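Local coordinates for protein HpcE (Thermus thermophilus, PDB 1WZO) that probably isomerises 2-hydroxyhepta-2,4-diene-1,7-dioate in the breakdown of homoprotocatechuate, as a member of the fumarylacetoacetate hydrolase family, at residues 3-13 with 30-41; 116-124 with 157-166. All coordinates share one frame; numbering follows the deposited sequence.

Contact 1: 3-13 with 30-41; sequences LARFLAKGRVH and HRPEDVTWLLPF
Phe6 sets CE1 over the centre of one face of the His30 imidazole, about 3.6 Å above its plane, and the two rings are turned 58° from each other. With CG held between the backbone N and the carbonyl carbon (chi1 58°), one face of the Phe6 ring takes His13 CB, from the second arm of the hairpin, while CD1 meets Val35 CG1 at 3.7 Å. His13 joins the cluster obliquely; Asp24 and Glu25 take up the polar ends of His30 and His13, so imidazoles can pack here among apolar groups. The Arg5 guanidinium has Leu38 CD1 over one face, and at its edge NH1 gives a hydrogen bond of 2.7 Å, close to the guanidinium plane, to Leu39 O; a bend at chi3 (64°) carries it there. A long, flexible arginine suits a carbonyl beyond the paired strand. Leu7 N bonds to Thr36 O (2.8 Å) and Thr36 N to Leu7 O (2.9 Å), and Leu38 N adds a third backbone bond to Arg5 O. The chain reverses through a type I' turn from Ala8 to Arg11. This is a beta hairpin, 3-8 with 11-13, with the short strand 36-37 added antiparallel along its first arm.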
loop_
_atom_site.group_PDB
_atom_site.type_symbol
_atom_site.label_atom_id
_atom_site.label_comp_id
_atom_site.label_asym_id
_atom_site.label_seq_id
_atom_site.Cartn_x
_atom_site.Cartn_y
_atom_site.Cartn_z
ATOM N N LEU B 3 1.927 -21.258 4.337
ATOM C CA LEU B 3 1.377 -20.304 3.387
ATOM C C LEU B 3 2.444 -19.929 2.365
ATOM O O LEU B 3 3.631 -19.846 2.690
ATOM C CB LEU B 3 0.877 -19.059 4.129
ATOM C CG LEU B 3 -0.112 -19.363 5.261
ATOM C CD1 LEU B 3 -0.605 -18.072 5.891
ATOM C CD2 LEU B 3 -1.278 -20.167 4.710
ATOM N N ALA B 4 2.017 -19.712 1.124
ATOM C CA ALA B 4 2.940 -19.354 0.055
ATOM C C ALA B 4 2.262 -18.460 -0.972
ATOM O O ALA B 4 1.032 -18.422 -1.064
ATOM C CB ALA B 4 3.459 -20.614 -0.621
ATOM N N ARG B 5 3.073 -17.724 -1.726
ATOM C CA ARG B 5 2.572 -16.850 -2.778
ATOM C C ARG B 5 3.346 -17.208 -4.037
ATOM O O ARG B 5 4.553 -17.438 -3.988
ATOM C CB ARG B 5 2.783 -15.375 -2.416
ATOM C CG ARG B 5 1.864 -14.899 -1.304
ATOM C CD ARG B 5 2.122 -13.448 -0.901
ATOM N NE ARG B 5 1.858 -12.476 -1.962
ATOM C CZ ARG B 5 2.796 -11.884 -2.701
ATOM N NH1 ARG B 5 4.079 -12.161 -2.511
ATOM N NH2 ARG B 5 2.454 -10.986 -3.615
ATOM N N PHE B 6 2.648 -17.280 -5.161
ATOM C CA PHE B 6 3.308 -17.627 -6.409
ATOM C C PHE B 6 2.620 -16.986 -7.600
ATOM O O PHE B 6 1.465 -16.574 -7.519
ATOM C CB PHE B 6 3.356 -19.151 -6.568
ATOM C CG PHE B 6 2.003 -19.808 -6.543
ATOM C CD1 PHE B 6 1.301 -20.039 -7.724
ATOM C CD2 PHE B 6 1.425 -20.189 -5.332
ATOM C CE1 PHE B 6 0.040 -20.642 -7.701
ATOM C CE2 PHE B 6 0.165 -20.792 -5.297
ATOM C CZ PHE B 6 -0.529 -21.019 -6.486
ATOM N N LEU B 7 3.348 -16.892 -8.706
ATOM C CA LEU B 7 2.825 -16.288 -9.919
ATOM C C LEU B 7 2.608 -17.384 -10.962
ATOM O O LEU B 7 3.487 -18.209 -11.200
ATOM C CB LEU B 7 3.822 -15.242 -10.431
ATOM C CG LEU B 7 3.419 -14.293 -11.561
ATOM C CD1 LEU B 7 2.192 -13.486 -11.170
ATOM C CD2 LEU B 7 4.592 -13.368 -11.860
ATOM N N ALA B 8 1.429 -17.394 -11.570
ATOM C CA ALA B 8 1.109 -18.394 -12.583
ATOM C C ALA B 8 0.131 -17.827 -13.606
ATOM O O ALA B 8 -0.931 -17.305 -13.249
ATOM C CB ALA B 8 0.518 -19.635 -11.923
ATOM N N LYS B 9 0.511 -17.914 -14.877
ATOM C CA LYS B 9 -0.324 -17.428 -15.973
ATOM C C LYS B 9 -0.807 -15.996 -15.796
ATOM O O LYS B 9 -1.952 -15.669 -16.122
ATOM C CB LYS B 9 -1.518 -18.361 -16.162
ATOM C CG LYS B 9 -1.113 -19.771 -16.567
ATOM C CD LYS B 9 -2.323 -20.674 -16.730
ATOM C CE LYS B 9 -1.901 -22.089 -17.098
ATOM N NZ LYS B 9 -3.084 -22.979 -17.244
ATOM N N GLY B 10 0.073 -15.144 -15.275
ATOM C CA GLY B 10 -0.270 -13.748 -15.078
ATOM C C GLY B 10 -0.991 -13.422 -13.784
ATOM O O GLY B 10 -1.254 -12.252 -13.502
ATOM N N ARG B 11 -1.304 -14.440 -12.986
ATOM C CA ARG B 11 -2.019 -14.209 -11.735
ATOM C C ARG B 11 -1.182 -14.458 -10.487
ATOM O O ARG B 11 -0.440 -15.435 -10.408
ATOM C CB ARG B 11 -3.269 -15.096 -11.654
ATOM C CG ARG B 11 -4.194 -15.033 -12.865
ATOM C CD ARG B 11 -5.500 -15.758 -12.576
ATOM N NE ARG B 11 -6.282 -15.055 -11.565
ATOM C CZ ARG B 11 -7.313 -15.579 -10.910
ATOM N NH1 ARG B 11 -7.695 -16.825 -11.150
ATOM N NH2 ARG B 11 -7.960 -14.852 -10.013
ATOM N N VAL B 12 -1.313 -13.564 -9.512
ATOM C CA VAL B 12 -0.612 -13.720 -8.244
ATOM C C VAL B 12 -1.566 -14.519 -7.367
ATOM O O VAL B 12 -2.717 -14.125 -7.176
ATOM C CB VAL B 12 -0.323 -12.363 -7.568
ATOM C CG1 VAL B 12 0.223 -12.587 -6.163
ATOM C CG2 VAL B 12 0.683 -11.567 -8.394
ATOM N N HIS B 13 -1.097 -15.648 -6.851
ATOM C CA HIS B 13 -1.924 -16.498 -6.005
ATOM C C HIS B 13 -1.401 -16.595 -4.585
ATOM O O HIS B 13 -0.192 -16.664 -4.359
ATOM C CB HIS B 13 -1.991 -17.922 -6.564
ATOM C CG HIS B 13 -2.833 -18.064 -7.794
ATOM N ND1 HIS B 13 -4.194 -17.844 -7.793
ATOM C CD2 HIS B 13 -2.511 -18.435 -9.055
ATOM C CE1 HIS B 13 -4.674 -18.076 -9.002
ATOM N NE2 HIS B 13 -3.673 -18.436 -9.786
ATOM N N HIS B 30 -1.305 -26.534 -8.187
ATOM C CA HIS B 30 -0.269 -26.079 -9.107
ATOM C C HIS B 30 1.025 -26.802 -8.758
ATOM O O HIS B 30 1.346 -26.976 -7.580
ATOM C CB HIS B 30 -0.031 -24.578 -8.946
ATOM C CG HIS B 30 -1.215 -23.728 -9.281
ATOM N ND1 HIS B 30 -1.347 -23.082 -10.490
ATOM C CD2 HIS B 30 -2.307 -23.393 -8.553
ATOM C CE1 HIS B 30 -2.467 -22.383 -10.494
ATOM N NE2 HIS B 30 -3.069 -22.554 -9.330
ATOM N N ARG B 31 1.766 -27.234 -9.771
ATOM C CA ARG B 31 3.040 -27.891 -9.519
ATOM C C ARG B 31 4.064 -26.770 -9.386
ATOM O O ARG B 31 4.056 -25.822 -10.171
ATOM C CB ARG B 31 3.445 -28.796 -10.684
ATOM C CG ARG B 31 2.524 -29.976 -10.948
ATOM C CD ARG B 31 3.200 -30.963 -11.888
ATOM N NE ARG B 31 3.756 -30.290 -13.060
ATOM C CZ ARG B 31 4.454 -30.897 -14.014
ATOM N NH1 ARG B 31 4.689 -32.200 -13.944
ATOM N NH2 ARG B 31 4.921 -30.197 -15.041
ATOM N N PRO B 32 4.952 -26.857 -8.388
ATOM C CA PRO B 32 5.978 -25.829 -8.175
ATOM C C PRO B 32 6.743 -25.470 -9.450
ATOM O O PRO B 32 6.896 -24.294 -9.788
ATOM C CB PRO B 32 6.874 -26.466 -7.120
ATOM C CG PRO B 32 5.883 -27.231 -6.290
ATOM C CD PRO B 32 5.021 -27.892 -7.341
ATOM N N GLU B 33 7.208 -26.498 -10.156
ATOM C CA GLU B 33 7.965 -26.334 -11.392
ATOM C C GLU B 33 7.224 -25.524 -12.453
ATOM O O GLU B 33 7.838 -25.015 -13.393
ATOM C CB GLU B 33 8.307 -27.711 -11.966
ATOM C CG GLU B 33 7.082 -28.491 -12.435
ATOM C CD GLU B 33 7.389 -29.943 -12.755
ATOM O OE1 GLU B 33 8.283 -30.199 -13.593
ATOM O OE2 GLU B 33 6.727 -30.826 -12.167
ATOM N N ASP B 34 5.906 -25.409 -12.310
ATOM C CA ASP B 34 5.110 -24.667 -13.281
ATOM C C ASP B 34 4.807 -23.235 -12.854
ATOM O O ASP B 34 4.192 -22.479 -13.606
ATOM C CB ASP B 34 3.786 -25.389 -13.552
ATOM C CG ASP B 34 3.982 -26.801 -14.070
ATOM O OD1 ASP B 34 4.916 -27.016 -14.872
ATOM O OD2 ASP B 34 3.191 -27.690 -13.683
ATOM N N VAL B 35 5.239 -22.858 -11.656
ATOM C CA VAL B 35 4.972 -21.514 -11.160
ATOM C C VAL B 35 6.233 -20.749 -10.776
ATOM O O VAL B 35 7.323 -21.310 -10.702
ATOM C CB VAL B 35 4.041 -21.559 -9.924
ATOM C CG1 VAL B 35 2.774 -22.335 -10.255
ATOM C CG2 VAL B 35 4.759 -22.202 -8.752
ATOM N N THR B 36 6.073 -19.454 -10.537
ATOM C CA THR B 36 7.194 -18.623 -10.123
ATOM C C THR B 36 6.965 -18.264 -8.662
ATOM O O THR B 36 5.979 -17.612 -8.328
ATOM C CB THR B 36 7.276 -17.338 -10.955
ATOM O OG1 THR B 36 7.459 -17.681 -12.334
ATOM C CG2 THR B 36 8.446 -16.481 -10.494
ATOM N N TRP B 37 7.866 -18.708 -7.793
ATOM C CA TRP B 37 7.743 -18.421 -6.367
ATOM C C TRP B 37 7.923 -16.940 -6.086
ATOM O O TRP B 37 8.710 -16.261 -6.747
ATOM C CB TRP B 37 8.792 -19.189 -5.558
ATOM C CG TRP B 37 8.605 -20.668 -5.540
ATOM C CD1 TRP B 37 9.070 -21.574 -6.460
ATOM C CD2 TRP B 37 7.914 -21.429 -4.542
ATOM N NE1 TRP B 37 8.713 -22.849 -6.088
ATOM C CE2 TRP B 37 8.002 -22.790 -4.916
ATOM C CE3 TRP B 37 7.231 -21.092 -3.366
ATOM C CZ2 TRP B 37 7.429 -23.815 -4.154
ATOM C CZ3 TRP B 37 6.662 -22.116 -2.607
ATOM C CH2 TRP B 37 6.767 -23.460 -3.007
ATOM N N LEU B 38 7.182 -16.449 -5.101
ATOM C CA LEU B 38 7.263 -15.056 -4.688
ATOM C C LEU B 38 7.499 -15.084 -3.184
ATOM O O LEU B 38 7.596 -16.158 -2.588
ATOM C CB LEU B 38 5.946 -14.332 -4.980
ATOM C CG LEU B 38 5.445 -14.313 -6.426
ATOM C CD1 LEU B 38 4.068 -13.669 -6.477
ATOM C CD2 LEU B 38 6.421 -13.544 -7.306
ATOM N N LEU B 39 7.603 -13.909 -2.571
ATOM C CA LEU B 39 7.768 -13.840 -1.128
ATOM C C LEU B 39 6.434 -14.332 -0.553
ATOM O O LEU B 39 5.371 -14.040 -1.103
ATOM C CB LEU B 39 8.032 -12.395 -0.690
ATOM C CG LEU B 39 9.330 -11.757 -1.189
ATOM C CD1 LEU B 39 9.336 -10.263 -0.849
ATOM C CD2 LEU B 39 10.520 -12.457 -0.549
ATOM N N PRO B 40 6.472 -15.097 0.547
ATOM C CA PRO B 40 5.236 -15.607 1.152
ATOM C C PRO B 40 4.293 -14.529 1.683
ATOM O O PRO B 40 3.130 -14.797 1.960
ATOM C CB PRO B 40 5.747 -16.547 2.250
ATOM C CG PRO B 40 7.094 -15.987 2.590
ATOM C CD PRO B 40 7.655 -15.647 1.232
ATOM N N PHE B 41 4.802 -13.309 1.816
ATOM C CA PHE B 41 4.007 -12.185 2.295
ATOM C C PHE B 41 4.818 -10.928 2.013
ATOM O O PHE B 41 5.967 -11.014 1.576
ATOM C CB PHE B 41 3.719 -12.329 3.802
ATOM C CG PHE B 41 4.952 -12.283 4.669
ATOM C CD1 PHE B 41 5.408 -11.076 5.192
ATOM C CD2 PHE B 41 5.684 -13.440 4.923
ATOM C CE1 PHE B 41 6.581 -11.023 5.956
ATOM C CE2 PHE B 41 6.858 -13.396 5.684
ATOM C CZ PHE B 41 7.305 -12.184 6.199
HETATM O O HOH W 1 5.784 -17.960 -1.191
#

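Contact 2: 116-124 with 157-166; sequences ALDYVLGYT and FLVVEEVEDP. With GOL (glycerol), chain I.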
loop_
_atom_site.group_PDB
_atom_site.type_symbol
_atom_site.label_atom_id
_atom_site.label_comp_id
_atom_site.label_asym_id
_atom_site.label_seq_id
_atom_site.Cartn_x
_atom_site.Cartn_y
_atom_site.Cartn_z
ATOM N N ALA B 116 5.425 -12.207 24.547
ATOM C CA ALA B 116 5.886 -11.947 23.186
ATOM C C ALA B 116 5.485 -12.936 22.100
ATOM O O ALA B 116 4.974 -12.530 21.058
ATOM C CB ALA B 116 7.398 -11.762 23.177
ATOM N N LEU B 117 5.720 -14.225 22.322
ATOM C CA LEU B 117 5.384 -15.204 21.301
ATOM C C LEU B 117 3.904 -15.211 20.935
ATOM O O LEU B 117 3.534 -15.731 19.887
ATOM C CB LEU B 117 5.855 -16.608 21.716
ATOM C CG LEU B 117 7.377 -16.765 21.847
ATOM C CD1 LEU B 117 7.736 -18.234 22.068
ATOM C CD2 LEU B 117 8.063 -16.251 20.589
ATOM N N ASP B 118 3.062 -14.621 21.781
ATOM C CA ASP B 118 1.631 -14.547 21.498
ATOM C C ASP B 118 1.336 -13.542 20.385
ATOM O O ASP B 118 0.228 -13.516 19.846
ATOM C CB ASP B 118 0.838 -14.133 22.741
ATOM C CG ASP B 118 0.855 -15.187 23.821
ATOM O OD1 ASP B 118 0.724 -16.383 23.483
ATOM O OD2 ASP B 118 0.983 -14.816 25.009
ATOM N N TYR B 119 2.320 -12.710 20.050
ATOM C CA TYR B 119 2.137 -11.713 18.997
ATOM C C TYR B 119 2.734 -12.151 17.671
ATOM O O TYR B 119 2.667 -11.421 16.687
ATOM C CB TYR B 119 2.761 -10.373 19.409
ATOM C CG TYR B 119 2.050 -9.699 20.554
ATOM C CD1 TYR B 119 2.182 -10.171 21.861
ATOM C CD2 TYR B 119 1.229 -8.598 20.329
ATOM C CE1 TYR B 119 1.511 -9.561 22.913
ATOM C CE2 TYR B 119 0.556 -7.980 21.371
ATOM C CZ TYR B 119 0.700 -8.466 22.661
ATOM O OH TYR B 119 0.021 -7.858 23.691
ATOM N N VAL B 120 3.316 -13.345 17.653
ATOM C CA VAL B 120 3.941 -13.887 16.457
ATOM C C VAL B 120 2.941 -14.573 15.529
ATOM O O VAL B 120 2.139 -15.402 15.960
ATOM C CB VAL B 120 5.049 -14.895 16.839
ATOM C CG1 VAL B 120 5.605 -15.570 15.597
ATOM C CG2 VAL B 120 6.152 -14.181 17.604
ATOM N N LEU B 121 2.991 -14.216 14.251
ATOM C CA LEU B 121 2.108 -14.810 13.255
ATOM C C LEU B 121 2.679 -16.153 12.807
ATOM O O LEU B 121 1.973 -17.158 12.770
ATOM C CB LEU B 121 1.970 -13.880 12.045
ATOM C CG LEU B 121 1.170 -14.400 10.846
ATOM C CD1 LEU B 121 -0.286 -14.605 11.245
ATOM C CD2 LEU B 121 1.263 -13.409 9.697
ATOM N N GLY B 122 3.964 -16.164 12.474
ATOM C CA GLY B 122 4.598 -17.390 12.029
ATOM C C GLY B 122 6.088 -17.230 11.803
ATOM O O GLY B 122 6.677 -16.215 12.189
ATOM N N TYR B 123 6.692 -18.221 11.153
ATOM C CA TYR B 123 8.130 -18.214 10.904
ATOM C C TYR B 123 8.468 -18.556 9.463
ATOM O O TYR B 123 7.639 -19.086 8.731
ATOM C CB TYR B 123 8.810 -19.236 11.823
ATOM C CG TYR B 123 8.547 -19.003 13.290
ATOM C CD1 TYR B 123 9.359 -18.150 14.036
ATOM C CD2 TYR B 123 7.459 -19.603 13.927
ATOM C CE1 TYR B 123 9.096 -17.895 15.373
ATOM C CE2 TYR B 123 7.184 -19.354 15.268
ATOM C CZ TYR B 123 8.007 -18.496 15.984
ATOM O OH TYR B 123 7.730 -18.221 17.303
ATOM N N THR B 124 9.698 -18.248 9.069
ATOM C CA THR B 124 10.180 -18.557 7.735
ATOM C C THR B 124 11.692 -18.615 7.811
ATOM O O THR B 124 12.276 -18.425 8.889
ATOM C CB THR B 124 9.718 -17.502 6.688
ATOM O OG1 THR B 124 10.014 -17.987 5.375
ATOM C CG2 THR B 124 10.422 -16.164 6.895
ATOM N N PHE B 157 8.088 -20.297 2.692
ATOM C CA PHE B 157 6.784 -20.264 3.344
ATOM C C PHE B 157 6.650 -19.399 4.585
ATOM O O PHE B 157 7.630 -19.065 5.249
ATOM C CB PHE B 157 6.363 -21.679 3.762
ATOM C CG PHE B 157 6.585 -22.723 2.711
ATOM C CD1 PHE B 157 7.584 -23.676 2.868
ATOM C CD2 PHE B 157 5.792 -22.760 1.573
ATOM C CE1 PHE B 157 7.789 -24.659 1.903
ATOM C CE2 PHE B 157 5.992 -23.737 0.603
ATOM C CZ PHE B 157 6.991 -24.687 0.770
ATOM N N LEU B 158 5.404 -19.047 4.877
ATOM C CA LEU B 158 5.064 -18.323 6.088
ATOM C C LEU B 158 4.398 -19.456 6.862
ATOM O O LEU B 158 3.218 -19.753 6.657
ATOM C CB LEU B 158 4.052 -17.208 5.822
ATOM C CG LEU B 158 3.460 -16.595 7.098
ATOM C CD1 LEU B 158 4.572 -16.173 8.046
ATOM C CD2 LEU B 158 2.575 -15.398 6.731
ATOM N N VAL B 159 5.179 -20.111 7.715
ATOM C CA VAL B 159 4.696 -21.238 8.500
ATOM C C VAL B 159 3.973 -20.786 9.763
ATOM O O VAL B 159 4.586 -20.269 10.700
ATOM C CB VAL B 159 5.865 -22.166 8.871
ATOM C CG1 VAL B 159 5.340 -23.438 9.538
ATOM C CG2 VAL B 159 6.661 -22.500 7.616
ATOM N N VAL B 160 2.660 -20.998 9.773
ATOM C CA VAL B 160 1.819 -20.612 10.895
ATOM C C VAL B 160 1.209 -21.808 11.629
ATOM O O VAL B 160 0.831 -22.810 11.015
ATOM C CB VAL B 160 0.675 -19.693 10.422
ATOM C CG1 VAL B 160 1.250 -18.442 9.766
ATOM C CG2 VAL B 160 -0.208 -20.431 9.427
ATOM N N GLU B 161 1.130 -21.694 12.952
ATOM C CA GLU B 161 0.544 -22.733 13.792
ATOM C C GLU B 161 1.228 -24.091 13.679
ATOM O O GLU B 161 0.566 -25.119 13.794
ATOM C CB GLU B 161 -0.938 -22.907 13.449
ATOM C CG GLU B 161 -1.716 -21.612 13.300
ATOM C CD GLU B 161 -3.164 -21.850 12.899
ATOM O OE1 GLU B 161 -3.403 -22.579 11.907
ATOM O OE2 GLU B 161 -4.063 -21.304 13.574
ATOM N N GLU B 162 2.539 -24.105 13.455
ATOM C CA GLU B 162 3.263 -25.368 13.341
ATOM C C GLU B 162 4.478 -25.436 14.262
ATOM O O GLU B 162 4.784 -26.493 14.818
ATOM C CB GLU B 162 3.684 -25.618 11.889
ATOM C CG GLU B 162 2.529 -26.049 11.002
ATOM C CD GLU B 162 2.945 -26.364 9.576
ATOM O OE1 GLU B 162 4.068 -26.863 9.373
ATOM O OE2 GLU B 162 2.134 -26.132 8.659
ATOM N N VAL B 163 5.167 -24.312 14.429
ATOM C CA VAL B 163 6.330 -24.270 15.308
ATOM C C VAL B 163 5.851 -24.135 16.750
ATOM O O VAL B 163 5.180 -23.164 17.103
ATOM C CB VAL B 163 7.251 -23.070 14.986
ATOM C CG1 VAL B 163 8.360 -22.973 16.028
ATOM C CG2 VAL B 163 7.844 -23.232 13.592
ATOM N N GLU B 164 6.201 -25.111 17.580
ATOM C CA GLU B 164 5.793 -25.087 18.976
ATOM C C GLU B 164 6.770 -24.307 19.853
ATOM O O GLU B 164 6.364 -23.688 20.832
ATOM C CB GLU B 164 5.621 -26.520 19.492
ATOM C CG GLU B 164 6.684 -27.495 19.008
ATOM C CD GLU B 164 6.359 -28.934 19.371
ATOM O OE1 GLU B 164 6.306 -29.254 20.581
ATOM O OE2 GLU B 164 6.152 -29.747 18.444
ATOM N N ASP B 165 8.050 -24.338 19.494
ATOM C CA ASP B 165 9.078 -23.618 20.241
ATOM C C ASP B 165 10.193 -23.169 19.295
ATOM O O ASP B 165 10.976 -23.982 18.808
ATOM C CB ASP B 165 9.653 -24.506 21.351
ATOM C CG ASP B 165 10.767 -23.828 22.128
ATOM O OD1 ASP B 165 10.882 -22.583 22.058
ATOM O OD2 ASP B 165 11.524 -24.539 22.822
ATOM N N PRO B 166 10.280 -21.855 19.029
ATOM C CA PRO B 166 11.305 -21.319 18.133
ATOM C C PRO B 166 12.736 -21.499 18.631
ATOM O O PRO B 166 13.679 -21.387 17.855
ATOM C CB PRO B 166 10.912 -19.847 18.006
ATOM C CG PRO B 166 10.353 -19.549 19.365
ATOM C CD PRO B 166 9.472 -20.765 19.608
HETATM C C1 GOL I . 2.854 -20.609 16.158
HETATM O O1 GOL I . 4.034 -21.214 15.664
HETATM C C2 GOL I . 2.597 -19.272 15.464
HETATM O O2 GOL I . 2.467 -19.476 14.051
HETATM C C3 GOL I . 1.319 -18.628 16.012
HETATM O O3 GOL I . 0.184 -19.452 15.794
#
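Two backbone hydrogen bonds join Tyr123 and Val159 as an antiparallel hydrogen-bonded pair, Tyr123 N to Val159 O at 3.0 Å and Val159 N to Tyr123 O at 2.9 Å. Thr124 adds a side-chain bond: with OG1 anti to the backbone N (chi1 -170°), its hydroxyl donates to Phe157 O at 2.6 Å. Threonine fits here because it carries a donor on a beta-branched, strand-favouring side chain.

Apolar contacts flank this pairing. Val163 CB and its methyls meet the Tyr123 ring around CD2, at 3.6 Å from CB, and cross it at about a right angle. Pro166 CB approaches CE1 obliquely, and Leu117 CD1 reaches the CD corner of Pro166 end-on, so a rigid proline ring is wedged between the tyrosine and the leucine. With an alanine at Tyr123, Val163 and Pro166 would probably lose the ring they pack against, leaving the 163-166 loop less firmly held. Further along, the Leu121 and Leu158 side chains cross at about a right angle, CD2 of Leu121 3.8 Å from CD2 of Leu158. Gly122 is needed where a CB would run into Val159 O and Val160 CG1.

A glycerol, probably from the crystallisation liquor, bridges the two segments. Its O2 donates to Leu121 O at 2.7 Å and accepts from Glu161 N at 2.8 Å; its O1 donates to Val163 O and lies at the edge of the Tyr123 ring. Leu121 and Gly122 both face Val103 on strand 94-104, a classic beta bulge in the middle strand of an antiparallel arrangement, 94-104, 120-131 and 152-159, within the fumarylacetoacetate hydrolase C-terminal family region.

How the contacts relate
Contact 1 comes wholly earlier in the chain than contact 2, and their centres lie about 22 Å apart, yet the two touch along neighbouring strands, 2-8 and 152-159. Leu3 O lies 2.9 Å from Leu158 N, a probable hydrogen bond, and Trp37 CZ3 packs 3.7 Å from Phe157 CE2. Strand 152-159 is therefore flanked by strands 2-8 and 120-131. Contact 1 also reaches a second subunit, where Leu7 packs on Leu7 of that neighbouring chain, whereas contact 2 is touched by no other chain. The Trp37 side chain is about 4 Å from a bound glycerol, and that of Phe157 about 4 Å from a glycerol other than the one held by Leu121, Glu161 and Val163; such molecules often mark pockets, though these probably come from the crystallisation liquor.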